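Local coordinates for PelD (Pseudomonas aeruginosa, PDB 4EU0), which binds the bacterial second messenger cyclic di-GMP and serves as its effector in pellicle formation, here as the part carrying the GAF and GGDEF-like domains, at residues 48-51 / 52-56; 75-78 / 79-82; 240-243 / 244-247. One frame throughout, in Å; residues are numbered along the deposited sequence.

Interaction 1: residues 48-51 / 52-56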
loop_
_atom_site.group_PDB
_atom_site.type_symbol
_atom_site.label_atom_id
_atom_site.label_comp_id
_atom_site.label_asym_id
_atom_site.label_seq_id
_atom_site.Cartn_x
_atom_site.Cartn_y
_atom_site.Cartn_z
ATOM N N ARG A 48 -20.454 -5.018 3.101
ATOM C CA ARG A 48 -19.575 -6.175 2.971
ATOM C C ARG A 48 -19.884 -6.915 1.672
ATOM O O ARG A 48 -21.043 -7.051 1.288
ATOM C CB ARG A 48 -19.723 -7.123 4.166
ATOM C CG ARG A 48 -18.860 -8.380 4.073
ATOM C CD ARG A 48 -19.158 -9.389 5.179
ATOM N NE ARG A 48 -18.844 -8.873 6.512
ATOM C CZ ARG A 48 -17.627 -8.820 7.050
ATOM N NH1 ARG A 48 -16.557 -9.244 6.380
ATOM N NH2 ARG A 48 -17.476 -8.330 8.273
ATOM N N VAL A 49 -18.838 -7.386 1.000
ATOM C CA VAL A 49 -19.002 -8.201 -0.196
ATOM C C VAL A 49 -18.588 -9.641 0.105
ATOM O O VAL A 49 -17.495 -9.879 0.618
ATOM C CB VAL A 49 -18.197 -7.633 -1.384
ATOM C CG1 VAL A 49 -18.248 -8.573 -2.580
ATOM C CG2 VAL A 49 -18.735 -6.254 -1.768
ATOM N N ARG A 50 -19.474 -10.582 -0.215
ATOM C CA ARG A 50 -19.234 -12.012 0.029
ATOM C C ARG A 50 -18.198 -12.579 -0.939
ATOM O O ARG A 50 -17.777 -11.901 -1.875
ATOM C CB ARG A 50 -20.533 -12.813 -0.077
ATOM C CG ARG A 50 -21.693 -12.245 0.707
ATOM C CD ARG A 50 -22.808 -13.269 0.840
ATOM N NE ARG A 50 -24.132 -12.652 0.805
ATOM C CZ ARG A 50 -24.707 -12.023 1.828
ATOM N NH1 ARG A 50 -24.075 -11.909 2.990
ATOM N NH2 ARG A 50 -25.918 -11.498 1.686
ATOM N N TYR A 51 -17.797 -13.831 -0.714
ATOM C CA TYR A 51 -16.777 -14.469 -1.545
ATOM C C TYR A 51 -17.188 -14.589 -3.017
ATOM O O TYR A 51 -16.346 -14.460 -3.907
ATOM C CB TYR A 51 -16.398 -15.843 -0.981
ATOM C CG TYR A 51 -15.218 -16.475 -1.683
ATOM C CD1 TYR A 51 -13.942 -15.925 -1.572
ATOM C CD2 TYR A 51 -15.379 -17.617 -2.464
ATOM C CE1 TYR A 51 -12.853 -16.500 -2.218
ATOM C CE2 TYR A 51 -14.295 -18.199 -3.115
ATOM C CZ TYR A 51 -13.039 -17.636 -2.986
ATOM O OH TYR A 51 -11.962 -18.197 -3.625
ATOM N N ASP A 52 -18.476 -14.821 -3.264
ATOM C CA ASP A 52 -18.995 -14.965 -4.627
ATOM C C ASP A 52 -19.276 -13.625 -5.336
ATOM O O ASP A 52 -19.911 -13.600 -6.389
ATOM C CB ASP A 52 -20.234 -15.877 -4.645
ATOM C CG ASP A 52 -21.369 -15.366 -3.758
ATOM O OD1 ASP A 52 -21.260 -14.261 -3.179
ATOM O OD2 ASP A 52 -22.384 -16.085 -3.649
ATOM N N ARG A 53 -18.785 -12.530 -4.754
ATOM C CA ARG A 53 -18.919 -11.171 -5.318
ATOM C C ARG A 53 -20.361 -10.640 -5.332
ATOM O O ARG A 53 -20.749 -9.881 -6.229
ATOM C CB ARG A 53 -18.271 -11.068 -6.709
ATOM C CG ARG A 53 -16.757 -11.235 -6.717
ATOM C CD ARG A 53 -16.162 -10.828 -8.060
ATOM N NE ARG A 53 -14.708 -10.685 -7.992
ATOM C CZ ARG A 53 -13.969 -9.983 -8.848
ATOM N NH1 ARG A 53 -14.533 -9.329 -9.858
ATOM N NH2 ARG A 53 -12.656 -9.931 -8.688
ATOM N N THR A 54 -21.148 -11.047 -4.339
ATOM C CA THR A 54 -22.481 -10.482 -4.128
ATOM C C THR A 54 -22.493 -9.669 -2.828
ATOM O O THR A 54 -21.861 -10.071 -1.843
ATOM C CB THR A 54 -23.589 -11.566 -4.120
ATOM O OG1 THR A 54 -23.335 -12.524 -3.085
ATOM C CG2 THR A 54 -23.655 -12.287 -5.465
ATOM N N PRO A 55 -23.188 -8.515 -2.826
ATOM C CA PRO A 55 -23.137 -7.626 -1.663
ATOM C C PRO A 55 -24.115 -7.999 -0.552
ATOM O O PRO A 55 -25.204 -8.506 -0.825
ATOM C CB PRO A 55 -23.516 -6.265 -2.253
ATOM C CG PRO A 55 -24.410 -6.592 -3.396
ATOM C CD PRO A 55 -23.995 -7.941 -3.921
ATOM N N GLU A 56 -23.717 -7.736 0.689
ATOM C CA GLU A 56 -24.593 -7.921 1.843
ATOM C C GLU A 56 -25.384 -6.625 2.062
ATOM O O GLU A 56 -24.791 -5.581 2.346
ATOM C CB GLU A 56 -23.765 -8.293 3.075
ATOM C CG GLU A 56 -24.569 -8.769 4.272
ATOM C CD GLU A 56 -23.734 -9.560 5.264
ATOM O OE1 GLU A 56 -22.509 -9.325 5.343
ATOM O OE2 GLU A 56 -24.305 -10.427 5.961
HETATM O O HOH W 1 -23.030 -5.155 4.199
HETATM O O HOH W 2 -21.889 -7.361 6.810
HETATM O O HOH W 3 -21.573 -11.560 4.117
HETATM O O HOH W 4 -25.448 -11.870 -1.401
#
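Glu56 swings CG to the far side from its backbone N (chi1 -169°) and runs on extended, while Arg50 turns CG away from its own carbonyl carbon (chi1 -49°) and bends at chi3; the two side chains therefore meet at about a right angle. Glu56 CA lies over one face of the Arg50 guanidinium. Glu56 OE2 lies at the edge of the same group, in its plane, and Arg50 NH1 forms a salt bridge with it at 3.3 Å. The two flat groups are steeply turned, 72° apart, which argues against a two-pronged pairing. Glu56 OE1 lies by Arg48, whose chain runs alongside in the same direction, and a water joins OE1 weakly to Arg50 NH1. The salt bridge from Arg48 NE to Glu56 OE1 is long, 3.9 Å, and a further water supplements it, giving a hydrogen bond to OE1 and accepting a weak one from NE.

The backbone beneath is a tight reversal after strand 43-48 of the GAF domain: a type I beta turn from Arg50 to Arg53, with Val49 and Pro55 joined in a single beta bridge. Arg53 N bonds Arg50 O at 3.1 Å, Arg50 N bonds Thr54 O at 2.9 Å, and Glu56 N bonds Arg48 O at 2.8 Å.

Just past the turn, Thr54 OG1 donates to OD1 of Asp52, a residue inside it (2.7 Å), coming from above the carboxylate plane. The same hydroxyl oxygen accepts from a water that itself accepts a hydrogen bond from Arg50 NE, at 2.7 Å. Val49, the buried member, sets CG1 against Arg53 CA at 3.8 Å and also touches Ile117 and Leu120 of strand 117-123.

Interaction 2: residues 75-78 / 79-82; sequences LVRT and CLER
Arg77 reaches along its helix to Leu80 and Glu81, one turn further on. Its CB leaves the backbone heading away from residues 79-82, and CG follows on the side opposite the carbonyl carbon; the chain then folds at chi2 (-41°) and again at chi3 (-57°). Those two bends carry CD and NE round until the guanidinium overlies the next turn. NH1 comes within 3.5 Å of Leu80 CD1, approaching obliquely, and its polar partner is Arg53 O in the loop between strands 43-48 and 61-63, to which it is hydrogen-bonded. NH2 lies 4.0 Å from Glu81 CG and 4.1 Å from Glu81 OE1, a distance beyond a salt bridge; with the two planes 67° apart, any attraction between these charges is probably general rather than directional.

Beneath the side chains the alpha-helical i to i+4 ladder is regular, running from Cys79 N to Leu75 O (3.0 Å) through to Arg82 N to Thr78 O (3.0 Å). Val76 and Leu80 lie side by side and point the same way, CG1 to CD1 4.2 Å, forming an apolar ridge on the buried flank.

Helix 74-82 packs this flank against the antiparallel sheet of the GAF domain: Val76 and Leu80 touch Leu120 of strand 117-123, Cys79 touches Cys107 and Pro109 of strand 106-111, and Leu75, Thr78 and Cys79 reach Val86 of strand 86-87.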
loop_
_atom_site.group_PDB
_atom_site.type_symbol
_atom_site.label_atom_id
_atom_site.label_comp_id
_atom_site.label_asym_id
_atom_site.label_seq_id
_atom_site.Cartn_x
_atom_site.Cartn_y
_atom_site.Cartn_z
ATOM N N LEU A 75 -25.499 -0.661 -11.404
ATOM C CA LEU A 75 -24.198 -0.100 -11.033
ATOM C C LEU A 75 -23.468 -1.013 -10.041
ATOM O O LEU A 75 -22.263 -1.254 -10.175
ATOM C CB LEU A 75 -24.357 1.319 -10.464
ATOM C CG LEU A 75 -23.145 2.258 -10.493
ATOM C CD1 LEU A 75 -22.721 2.589 -11.917
ATOM C CD2 LEU A 75 -23.438 3.544 -9.714
ATOM N N VAL A 76 -24.212 -1.524 -9.064
ATOM C CA VAL A 76 -23.676 -2.449 -8.065
ATOM C C VAL A 76 -23.194 -3.742 -8.727
ATOM O O VAL A 76 -22.119 -4.258 -8.396
ATOM C CB VAL A 76 -24.730 -2.754 -6.961
ATOM C CG1 VAL A 76 -24.259 -3.867 -6.033
ATOM C CG2 VAL A 76 -25.059 -1.494 -6.161
ATOM N N ARG A 77 -23.979 -4.252 -9.676
ATOM C CA ARG A 77 -23.632 -5.497 -10.362
ATOM C C ARG A 77 -22.421 -5.360 -11.280
ATOM O O ARG A 77 -21.533 -6.216 -11.263
ATOM C CB ARG A 77 -24.840 -6.097 -11.111
ATOM C CG ARG A 77 -25.893 -6.752 -10.210
ATOM C CD ARG A 77 -25.287 -7.569 -9.053
ATOM N NE ARG A 77 -24.376 -8.625 -9.500
ATOM C CZ ARG A 77 -23.363 -9.106 -8.779
ATOM N NH1 ARG A 77 -23.111 -8.636 -7.563
ATOM N NH2 ARG A 77 -22.595 -10.064 -9.276
ATOM N N THR A 78 -22.372 -4.280 -12.060
ATOM C CA THR A 78 -21.239 -4.036 -12.952
ATOM C C THR A 78 -19.957 -3.823 -12.152
ATOM O O THR A 78 -18.902 -4.308 -12.545
ATOM C CB THR A 78 -21.452 -2.820 -13.882
ATOM O OG1 THR A 78 -21.685 -1.648 -13.093
ATOM C CG2 THR A 78 -22.630 -3.050 -14.817
ATOM N N CYS A 79 -20.065 -3.099 -11.036
ATOM C CA CYS A 79 -18.929 -2.834 -10.145
ATOM C C CYS A 79 -18.318 -4.135 -9.640
ATOM O O CYS A 79 -17.102 -4.329 -9.698
ATOM C CB CYS A 79 -19.380 -1.996 -8.944
ATOM S SG CYS A 79 -18.133 -1.786 -7.640
ATOM N N LEU A 80 -19.177 -5.016 -9.144
ATOM C CA LEU A 80 -18.729 -6.261 -8.538
ATOM C C LEU A 80 -18.269 -7.303 -9.555
ATOM O O LEU A 80 -17.425 -8.138 -9.242
ATOM C CB LEU A 80 -19.793 -6.824 -7.586
ATOM C CG LEU A 80 -20.095 -5.946 -6.360
ATOM C CD1 LEU A 80 -21.148 -6.584 -5.476
ATOM C CD2 LEU A 80 -18.830 -5.626 -5.554
ATOM N N GLU A 81 -18.807 -7.230 -10.773
ATOM C CA GLU A 81 -18.404 -8.126 -11.858
ATOM C C GLU A 81 -17.067 -7.720 -12.477
ATOM O O GLU A 81 -16.289 -8.575 -12.904
ATOM C CB GLU A 81 -19.487 -8.196 -12.936
ATOM C CG GLU A 81 -20.625 -9.157 -12.607
ATOM C CD GLU A 81 -21.707 -9.208 -13.677
ATOM O OE1 GLU A 81 -22.836 -9.621 -13.344
ATOM O OE2 GLU A 81 -21.437 -8.840 -14.842
ATOM N N ARG A 82 -16.805 -6.414 -12.515
ATOM C CA ARG A 82 -15.565 -5.886 -13.077
ATOM C C ARG A 82 -14.450 -5.831 -12.038
ATOM O O ARG A 82 -13.269 -5.845 -12.387
ATOM C CB ARG A 82 -15.795 -4.480 -13.624
ATOM C CG ARG A 82 -15.001 -4.141 -14.876
ATOM C CD ARG A 82 -15.782 -4.488 -16.133
ATOM N NE ARG A 82 -15.313 -3.719 -17.286
ATOM C CZ ARG A 82 -15.917 -3.680 -18.471
ATOM N NH1 ARG A 82 -17.033 -4.367 -18.688
ATOM N NH2 ARG A 82 -15.401 -2.943 -19.446
#

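Interaction 3: residues 240-243 / 244-247. With C2E (9,9'-[(2R,3R,3aS,5S,7aR,9R,10R,10aS,12S,14aR)-3,5,10,12-tetrahydroxy-5,12-dioxidooctahydro-2H,7H-difuro[3,2-d:3',2'-j][1,3,7,9,2,8]tetraoxadiphosphacyclododecine-2,9-diyl]bis(2-amino-1,9-dihydro-6H-purin-6-one)), chain B.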
loop_
_atom_site.group_PDB
_atom_site.type_symbol
_atom_site.label_atom_id
_atom_site.label_comp_id
_atom_site.label_asym_id
_atom_site.label_seq_id
_atom_site.Cartn_x
_atom_site.Cartn_y
_atom_site.Cartn_z
ATOM N N GLN A 240 14.778 11.111 -2.654
ATOM C CA GLN A 240 16.091 11.715 -2.499
ATOM C C GLN A 240 16.220 12.323 -1.104
ATOM O O GLN A 240 17.272 12.201 -0.470
ATOM C CB GLN A 240 16.367 12.719 -3.621
ATOM C CG GLN A 240 16.241 12.067 -5.016
ATOM C CD GLN A 240 17.225 10.915 -5.232
ATOM O OE1 GLN A 240 16.834 9.802 -5.604
ATOM N NE2 GLN A 240 18.499 11.176 -4.985
ATOM N N GLY A 241 15.126 12.898 -0.607
ATOM C CA GLY A 241 15.046 13.384 0.777
ATOM C C GLY A 241 15.322 12.307 1.818
ATOM O O GLY A 241 15.958 12.568 2.849
ATOM N N TYR A 242 14.825 11.103 1.560
ATOM C CA TYR A 242 15.088 9.951 2.420
ATOM C C TYR A 242 16.584 9.691 2.540
ATOM O O TYR A 242 17.093 9.511 3.645
ATOM C CB TYR A 242 14.358 8.726 1.869
ATOM C CG TYR A 242 14.766 7.393 2.445
ATOM C CD1 TYR A 242 14.491 7.064 3.768
ATOM C CD2 TYR A 242 15.389 6.448 1.642
ATOM C CE1 TYR A 242 14.855 5.815 4.285
ATOM C CE2 TYR A 242 15.744 5.221 2.115
ATOM C CZ TYR A 242 15.467 4.893 3.437
ATOM O OH TYR A 242 15.822 3.660 3.929
ATOM N N LEU A 243 17.291 9.692 1.415
ATOM C CA LEU A 243 18.730 9.419 1.465
ATOM C C LEU A 243 19.479 10.527 2.198
ATOM O O LEU A 243 20.428 10.242 2.931
ATOM C CB LEU A 243 19.324 9.192 0.070
ATOM C CG LEU A 243 20.635 8.378 0.056
ATOM C CD1 LEU A 243 20.770 7.322 1.176
ATOM C CD2 LEU A 243 20.773 7.719 -1.280
ATOM N N GLN A 244 19.054 11.778 2.001
ATOM C CA GLN A 244 19.673 12.915 2.677
ATOM C C GLN A 244 19.507 12.744 4.192
ATOM O O GLN A 244 20.438 13.016 4.956
ATOM C CB GLN A 244 19.096 14.256 2.188
ATOM C CG GLN A 244 19.862 15.491 2.691
ATOM C CD GLN A 244 19.292 16.814 2.199
ATOM O OE1 GLN A 244 18.077 16.992 2.114
ATOM N NE2 GLN A 244 20.175 17.761 1.898
ATOM N N ARG A 245 18.336 12.262 4.613
ATOM C CA ARG A 245 18.081 12.040 6.044
ATOM C C ARG A 245 18.934 10.888 6.568
ATOM O O ARG A 245 19.457 10.949 7.690
ATOM C CB ARG A 245 16.597 11.784 6.317
ATOM C CG ARG A 245 16.273 11.607 7.805
ATOM C CD ARG A 245 14.786 11.406 8.077
ATOM N NE ARG A 245 14.274 10.088 7.682
ATOM C CZ ARG A 245 14.342 8.980 8.424
ATOM N NH1 ARG A 245 14.953 8.985 9.608
ATOM N NH2 ARG A 245 13.800 7.849 7.975
ATOM N N LEU A 246 19.063 9.837 5.756
ATOM C CA LEU A 246 19.915 8.704 6.096
ATOM C C LEU A 246 21.369 9.100 6.267
ATOM O O LEU A 246 22.032 8.644 7.191
ATOM C CB LEU A 246 19.834 7.621 5.022
ATOM C CG LEU A 246 19.217 6.274 5.352
ATOM C CD1 LEU A 246 18.011 6.351 6.299
ATOM C CD2 LEU A 246 18.896 5.507 4.076
ATOM N N ARG A 247 21.879 9.935 5.366
ATOM C CA ARG A 247 23.269 10.364 5.479
ATOM C C ARG A 247 23.539 11.111 6.788
ATOM O O ARG A 247 24.601 10.947 7.376
ATOM C CB ARG A 247 23.705 11.163 4.244
ATOM C CG ARG A 247 23.636 10.306 2.982
ATOM C CD ARG A 247 24.533 10.832 1.890
ATOM N NE ARG A 247 24.455 10.034 0.664
ATOM C CZ ARG A 247 25.303 9.063 0.338
ATOM N NH1 ARG A 247 26.307 8.747 1.148
ATOM N NH2 ARG A 247 25.152 8.414 -0.815
HETATM P P1 C2E B . 12.778 15.248 6.796
HETATM O O2P C2E B . 14.000 16.098 6.528
HETATM O O1P C2E B . 12.866 14.132 7.805
HETATM O "O5'" C2E B . 12.246 14.639 5.420
HETATM C "C5'" C2E B . 12.101 15.431 4.242
HETATM C "C4'" C2E B . 11.345 14.665 3.161
HETATM O "O4'" C2E B . 12.153 13.588 2.658
HETATM C "C3'" C2E B . 10.038 14.021 3.611
HETATM O "O3'" C2E B . 8.887 14.868 3.508
HETATM C "C2'" C2E B . 9.912 12.861 2.658
HETATM O "O2'" C2E B . 9.437 13.350 1.400
HETATM C "C1'" C2E B . 11.350 12.424 2.475
HETATM N N9 C2E B . 11.719 11.393 3.487
HETATM C C8 C2E B . 12.576 11.552 4.511
HETATM N N7 C2E B . 12.690 10.407 5.235
HETATM C C5 C2E B . 11.893 9.500 4.641
HETATM C C6 C2E B . 11.529 8.096 4.884
HETATM O O6 C2E B . 12.077 7.431 5.923
HETATM N N1 C2E B . 10.652 7.501 4.044
HETATM C C2 C2E B . 10.073 8.152 2.999
HETATM N N2 C2E B . 9.200 7.469 2.226
HETATM N N3 C2E B . 10.363 9.454 2.719
HETATM C C4 C2E B . 11.243 10.153 3.492
HETATM P P11 C2E B . 7.626 14.620 4.479
HETATM O O21 C2E B . 6.501 15.558 4.073
HETATM O O11 C2E B . 7.316 13.145 4.634
HETATM O O5A C2E B . 8.184 15.164 5.881
HETATM C C5A C2E B . 8.644 16.508 6.006
HETATM C C4A C2E B . 9.226 16.691 7.393
HETATM O O4A C2E B . 8.265 16.337 8.389
HETATM C C3A C2E B . 10.384 15.749 7.651
HETATM O O3A C2E B . 11.616 16.276 7.205
HETATM C C2A C2E B . 10.372 15.564 9.146
HETATM O O2A C2E B . 10.995 16.683 9.792
HETATM C C1A C2E B . 8.886 15.576 9.430
HETATM N N91 C2E B . 8.365 14.181 9.449
HETATM C C81 C2E B . 7.615 13.579 8.508
HETATM N N71 C2E B . 7.305 12.305 8.862
HETATM C C51 C2E B . 7.873 12.077 10.062
HETATM C C61 C2E B . 7.948 10.949 11.022
HETATM O O61 C2E B . 7.339 9.762 10.767
HETATM N N11 C2E B . 8.647 11.129 12.166
HETATM C C21 C2E B . 9.270 12.300 12.454
HETATM N N21 C2E B . 9.951 12.410 13.622
HETATM N N31 C2E B . 9.234 13.373 11.621
HETATM C C41 C2E B . 8.567 13.317 10.440
HETATM O O HOH W 5 15.977 15.143 3.943
#
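Arg245 and Tyr242, one turn apart on helix 236-253 of the GGDEF-like domain, both meet cyclic di-GMP, in a pocket whose Arg210 and Asp213 have the RxxD spacing of the inhibitory site (I-site) of GGDEF domains, consistent with an I-site-like pocket.

The polar grip comes from Arg245, which addresses the Hoogsteen edge of one guanine: NE bonds N7 at 2.9 Å, with an N-H...N angle of 161°, and NH2 bonds O6 at 2.7 Å. The side chain is extended as far as CD, then bent at chi3 (73°), and this bend brings NE and NH2 to the base together. NH2 also donates to Ser208 O, a second bond that restrains rotation of the guanidinium. The Arg210 side chain stands close by and is itself hydrogen-bonded to the ligand; the nucleotide probably offsets the charge of the two arginines.

Contacts without hydrogen bonds flank this pairing. Tyr242 brings CD1 to 3.3 Å from ligand O6, an oblique approach, while Arg245 NH2 lies near the edge of the tyrosine ring. Farther along that ring, CZ touches Leu246 CD2 at 3.5 Å. The same methyl meets Leu243 CD1 at 3.9 Å, so Leu246 bridges two residues of the preceding turn. Tyr242 and Leu246 pack onto Phe190 of strand 185-192.

Backbone bonds are those of a regular alpha helix, with Arg245 N to Gly241 O at 3.0 Å. On the ligand side of this turn, Gly241 CA lies 3.5 Å from the ribose O4' of the cyclic di-GMP.

Overall arrangement
Along the chain the contacts follow one another as interactions 1, 2 and 3, with none enclosing another. Interactions 1 and 2 belong to the GAF domain and adjoin, their centres about 11 Å apart: the turn after strand 43-48 meets helix 74-82 through a probable hydrogen bond from Arg53 NH1 to Leu80 O, with Pro55 packed on Leu80. Interaction 3 lies in the GGDEF-like domain, on helix 236-253 beside a separate four-stranded sheet. Its centre is about 44 Å from the centre of each of the others, across the centre of the chain. The observed cyclic di-GMP pocket is thus remote from the two GAF contacts, which include none of its residues.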